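Local atomic coordinates of 2-pyrone-4,6-dicarboxylic acid hydrolase, putative (PDB entry 2FFI), a protein that probably hydrolyses the lactone ring of 2-pyrone-4,6-dicarboxylate, as a member of the amidohydrolase family with a TIM-barrel fold. Residues A[12-24]-A[230-242]. Sequence-based numbering, arbitrary orientation.
With PO4 (phosphate ion), chain C.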
# COMPACT_ATOMS: atom_id res chain seq x y z
N LEU A 12 -9.83 6.92 16.90
CA LEU A 12 -9.77 6.11 15.68
C LEU A 12 -11.03 6.33 14.86
O LEU A 12 -12.00 5.58 14.97
CB LEU A 12 -9.63 4.62 16.04
CG LEU A 12 -9.55 3.55 14.94
CD1 LEU A 12 -8.23 3.64 14.20
CD2 LEU A 12 -9.69 2.18 15.54
N THR A 13 -11.00 7.37 14.04
CA THR A 13 -12.15 7.71 13.21
C THR A 13 -12.07 7.06 11.80
O THR A 13 -13.07 6.55 11.29
CB THR A 13 -12.28 9.23 13.10
OG1 THR A 13 -13.50 9.56 12.43
CG2 THR A 13 -11.11 9.82 12.35
N ALA A 14 -10.88 7.10 11.18
CA ALA A 14 -10.68 6.47 9.86
C ALA A 14 -9.19 6.28 9.60
O ALA A 14 -8.37 7.09 10.04
CB ALA A 14 -11.31 7.31 8.76
N ILE A 15 -8.85 5.21 8.88
CA ILE A 15 -7.45 4.87 8.58
C ILE A 15 -7.02 4.88 7.12
O ILE A 15 -7.56 4.15 6.30
CB ILE A 15 -7.07 3.48 9.12
CG1 ILE A 15 -7.38 3.37 10.62
CG2 ILE A 15 -5.59 3.23 8.86
CD1 ILE A 15 -7.38 1.93 11.15
N ASP A 16 -6.02 5.70 6.82
CA ASP A 16 -5.45 5.82 5.47
C ASP A 16 -4.32 4.80 5.30
O ASP A 16 -3.31 4.91 5.97
CB ASP A 16 -4.87 7.23 5.24
CG ASP A 16 -3.99 7.33 3.99
OD1 ASP A 16 -3.37 8.41 3.79
OD2 ASP A 16 -3.91 6.34 3.21
N SER A 17 -4.48 3.82 4.43
CA SER A 17 -3.41 2.85 4.22
C SER A 17 -2.62 3.33 3.00
O SER A 17 -3.20 3.86 2.07
CB SER A 17 -3.95 1.44 4.00
OG SER A 17 -4.77 1.37 2.85
N HIS A 18 -1.31 3.17 3.02
CA HIS A 18 -0.47 3.60 1.89
C HIS A 18 -0.29 5.12 1.73
O HIS A 18 -1.21 5.83 1.33
CB HIS A 18 -1.01 3.01 0.58
CG HIS A 18 0.05 2.74 -0.43
ND1 HIS A 18 0.71 3.74 -1.11
CD2 HIS A 18 0.58 1.58 -0.87
CE1 HIS A 18 1.60 3.21 -1.93
NE2 HIS A 18 1.54 1.90 -1.80
N ALA A 19 0.91 5.59 2.01
CA ALA A 19 1.25 7.00 1.90
C ALA A 19 2.77 7.14 2.10
O ALA A 19 3.39 6.30 2.74
CB ALA A 19 0.49 7.80 2.95
N HIS A 20 3.36 8.22 1.58
CA HIS A 20 4.79 8.43 1.70
C HIS A 20 5.14 9.78 2.34
O HIS A 20 4.38 10.73 2.22
CB HIS A 20 5.44 8.38 0.31
CG HIS A 20 5.10 7.15 -0.46
ND1 HIS A 20 5.52 5.89 -0.07
CD2 HIS A 20 4.34 6.96 -1.57
CE1 HIS A 20 5.01 4.99 -0.89
NE2 HIS A 20 4.30 5.61 -1.81
N VAL A 21 6.29 9.84 3.01
CA VAL A 21 6.77 11.09 3.59
C VAL A 21 8.28 11.12 3.37
O VAL A 21 8.93 10.08 3.37
CB VAL A 21 6.43 11.24 5.13
CG1 VAL A 21 4.93 11.23 5.34
CG2 VAL A 21 7.11 10.14 5.97
N PHE A 22 8.82 12.31 3.14
CA PHE A 22 10.26 12.49 2.93
C PHE A 22 10.56 13.97 2.88
O PHE A 22 9.77 14.73 2.36
CB PHE A 22 10.71 11.77 1.63
CG PHE A 22 9.81 12.01 0.45
CD1 PHE A 22 9.94 13.14 -0.34
CD2 PHE A 22 8.83 11.07 0.12
CE1 PHE A 22 9.13 13.33 -1.45
CE2 PHE A 22 8.01 11.26 -0.98
CZ PHE A 22 8.16 12.40 -1.77
N SER A 23 11.69 14.38 3.46
CA SER A 23 12.06 15.79 3.50
C SER A 23 12.96 16.24 2.35
O SER A 23 13.92 15.56 2.01
CB SER A 23 12.74 16.10 4.83
OG SER A 23 13.03 17.48 4.95
N ARG A 24 12.62 17.38 1.75
CA ARG A 24 13.37 17.94 0.63
C ARG A 24 14.78 18.32 1.10
O ARG A 24 15.75 18.23 0.33
CB ARG A 24 12.63 19.17 0.07
CG ARG A 24 13.38 20.00 -0.96
CD ARG A 24 12.48 21.11 -1.53
NE ARG A 24 13.23 22.20 -2.17
CZ ARG A 24 14.02 22.06 -3.23
NH1 ARG A 24 14.18 20.87 -3.79
NH2 ARG A 24 14.65 23.12 -3.73
N ARG A 230 -11.25 -7.42 3.06
CA ARG A 230 -9.99 -7.60 2.38
C ARG A 230 -9.63 -6.45 1.47
O ARG A 230 -8.60 -6.47 0.81
CB ARG A 230 -9.99 -8.90 1.59
CG ARG A 230 -9.91 -10.12 2.48
CD ARG A 230 -8.52 -10.30 3.01
NE ARG A 230 -8.47 -11.41 3.96
CZ ARG A 230 -9.01 -11.38 5.17
NH1 ARG A 230 -8.92 -12.43 5.96
NH2 ARG A 230 -9.63 -10.28 5.59
N LEU A 231 -10.49 -5.43 1.43
CA LEU A 231 -10.24 -4.26 0.60
C LEU A 231 -10.10 -3.02 1.48
O LEU A 231 -10.92 -2.78 2.37
CB LEU A 231 -11.37 -4.07 -0.40
CG LEU A 231 -11.37 -5.03 -1.59
CD1 LEU A 231 -11.61 -6.43 -1.11
CD2 LEU A 231 -12.46 -4.65 -2.60
N MSE A 232 -9.06 -2.23 1.25
CA MSE A 232 -8.85 -1.01 2.03
C MSE A 232 -8.45 0.15 1.13
O MSE A 232 -7.77 -0.04 0.12
CB MSE A 232 -7.77 -1.22 3.08
CG MSE A 232 -6.38 -1.30 2.51
SE MSE A 232 -5.23 -2.35 3.65
CE MSE A 232 -5.17 -3.91 2.56
N TRP A 233 -8.87 1.35 1.51
CA TRP A 233 -8.56 2.54 0.72
C TRP A 233 -7.24 3.21 1.08
O TRP A 233 -6.88 3.33 2.24
CB TRP A 233 -9.67 3.58 0.87
CG TRP A 233 -9.38 4.88 0.16
CD1 TRP A 233 -9.68 5.20 -1.13
CD2 TRP A 233 -8.74 6.05 0.73
NE1 TRP A 233 -9.27 6.49 -1.40
CE2 TRP A 233 -8.70 7.03 -0.28
CE3 TRP A 233 -8.20 6.35 1.99
CZ2 TRP A 233 -8.16 8.30 -0.07
CZ3 TRP A 233 -7.65 7.62 2.21
CH2 TRP A 233 -7.64 8.58 1.18
N GLY A 234 -6.54 3.68 0.05
CA GLY A 234 -5.29 4.39 0.26
C GLY A 234 -5.30 5.74 -0.43
O GLY A 234 -5.98 5.91 -1.43
N SER A 235 -4.58 6.72 0.09
CA SER A 235 -4.57 8.02 -0.57
C SER A 235 -3.41 8.04 -1.57
O SER A 235 -3.50 8.65 -2.64
CB SER A 235 -4.39 9.14 0.45
OG SER A 235 -3.17 9.00 1.17
N ASP A 236 -2.32 7.38 -1.20
CA ASP A 236 -1.13 7.32 -2.04
C ASP A 236 -0.40 8.65 -2.09
O ASP A 236 0.42 8.89 -2.97
CB ASP A 236 -1.50 6.90 -3.47
CG ASP A 236 -0.29 6.47 -4.25
OD1 ASP A 236 -0.34 6.50 -5.50
OD2 ASP A 236 0.70 6.07 -3.61
N TRP A 237 -0.72 9.51 -1.13
CA TRP A 237 -0.12 10.83 -1.02
C TRP A 237 1.39 10.65 -0.88
O TRP A 237 1.85 9.65 -0.33
CB TRP A 237 -0.69 11.52 0.23
CG TRP A 237 -0.24 12.93 0.42
CD1 TRP A 237 -0.82 14.05 -0.09
CD2 TRP A 237 0.88 13.38 1.20
NE1 TRP A 237 -0.14 15.16 0.31
CE2 TRP A 237 0.91 14.78 1.10
CE3 TRP A 237 1.86 12.73 1.96
CZ2 TRP A 237 1.88 15.56 1.75
CZ3 TRP A 237 2.83 13.50 2.60
CH2 TRP A 237 2.83 14.91 2.49
N PRO A 238 2.19 11.62 -1.36
CA PRO A 238 1.77 12.86 -2.00
C PRO A 238 1.42 12.69 -3.48
O PRO A 238 1.37 13.66 -4.23
CB PRO A 238 2.97 13.76 -1.79
CG PRO A 238 4.09 12.80 -1.98
CD PRO A 238 3.66 11.59 -1.21
N HIS A 239 1.16 11.44 -3.87
CA HIS A 239 0.82 11.11 -5.25
C HIS A 239 2.02 11.46 -6.13
O HIS A 239 2.03 12.50 -6.78
CB HIS A 239 -0.42 11.89 -5.70
CG HIS A 239 -1.46 12.04 -4.65
ND1 HIS A 239 -1.48 13.10 -3.76
CD2 HIS A 239 -2.50 11.24 -4.29
CE1 HIS A 239 -2.48 12.94 -2.91
NE2 HIS A 239 -3.11 11.82 -3.21
N THR A 240 3.04 10.60 -6.14
CA THR A 240 4.24 10.86 -6.95
C THR A 240 3.97 10.67 -8.44
O THR A 240 3.26 9.74 -8.83
CB THR A 240 5.46 9.99 -6.49
OG1 THR A 240 5.03 8.64 -6.27
CG2 THR A 240 6.09 10.54 -5.20
N GLN A 241 4.54 11.56 -9.26
CA GLN A 241 4.39 11.56 -10.73
C GLN A 241 3.00 12.02 -11.16
O GLN A 241 2.62 11.92 -12.33
CB GLN A 241 4.71 10.16 -11.31
CG GLN A 241 6.18 9.97 -11.66
CD GLN A 241 6.71 8.57 -11.36
OE1 GLN A 241 6.40 7.61 -12.08
NE2 GLN A 241 7.49 8.44 -10.29
N HIS A 242 2.25 12.55 -10.21
CA HIS A 242 0.90 13.03 -10.44
C HIS A 242 0.59 14.15 -9.45
O HIS A 242 -0.56 14.36 -9.11
CB HIS A 242 -0.11 11.88 -10.26
CG HIS A 242 0.09 10.73 -11.20
ND1 HIS A 242 -0.48 10.67 -12.45
CD2 HIS A 242 0.82 9.59 -11.07
CE1 HIS A 242 -0.12 9.55 -13.06
NE2 HIS A 242 0.67 8.88 -12.24
P PO4 C . 3.63 4.35 -4.90
O1 PO4 C . 4.41 3.72 -3.81
O2 PO4 C . 4.26 4.04 -6.21
O3 PO4 C . 2.24 3.82 -4.89
O4 PO4 C . 3.61 5.82 -4.70
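At the phosphate-bearing pocket of this amidohydrolase, His18 and His20 come from one chain segment and Asp236 from the other. His20 NE2 makes weak hydrogen bonds to the phosphate, 2.8 Å to O1 and 3.0 Å to O4, while its ND1 is held by Val60 O. Asp236 lies beside His18, pointing the same way, with carboxylate and ring planes 73° apart; its OD1 forms a salt bridge with Arg203. Arg110 and His167 also bind the phosphate, probably a crystallisation ion. The neighbouring first and last strands illustrate how a TIM barrel closes, with the pocket at their ends: residues 12-24 bring the His-X-His sequence familiar from amidohydrolases, residues 230-242 the aspartate. Backbone bonds continue past the strands, from Asp236 N to His18 O and from His20 N to Trp237 O (2.8 Å). Next to these, Asp16 accepts two hydrogen bonds from Ser235: Ser235 OG meets Asp16 OD1 on the syn side, 32° out of the carboxylate plane, at 2.7 Å, and Ser235 N reaches OD2 from above that plane. With its CG anti to its own N (chi1 167°), Asp16 turns its carboxylate to this serine. Trp233 O accepts hydrogen bonds from both Ser17 N and Ser17 OG. Farther out, Phe22 CZ packs 4.1 Å from Pro238 CG.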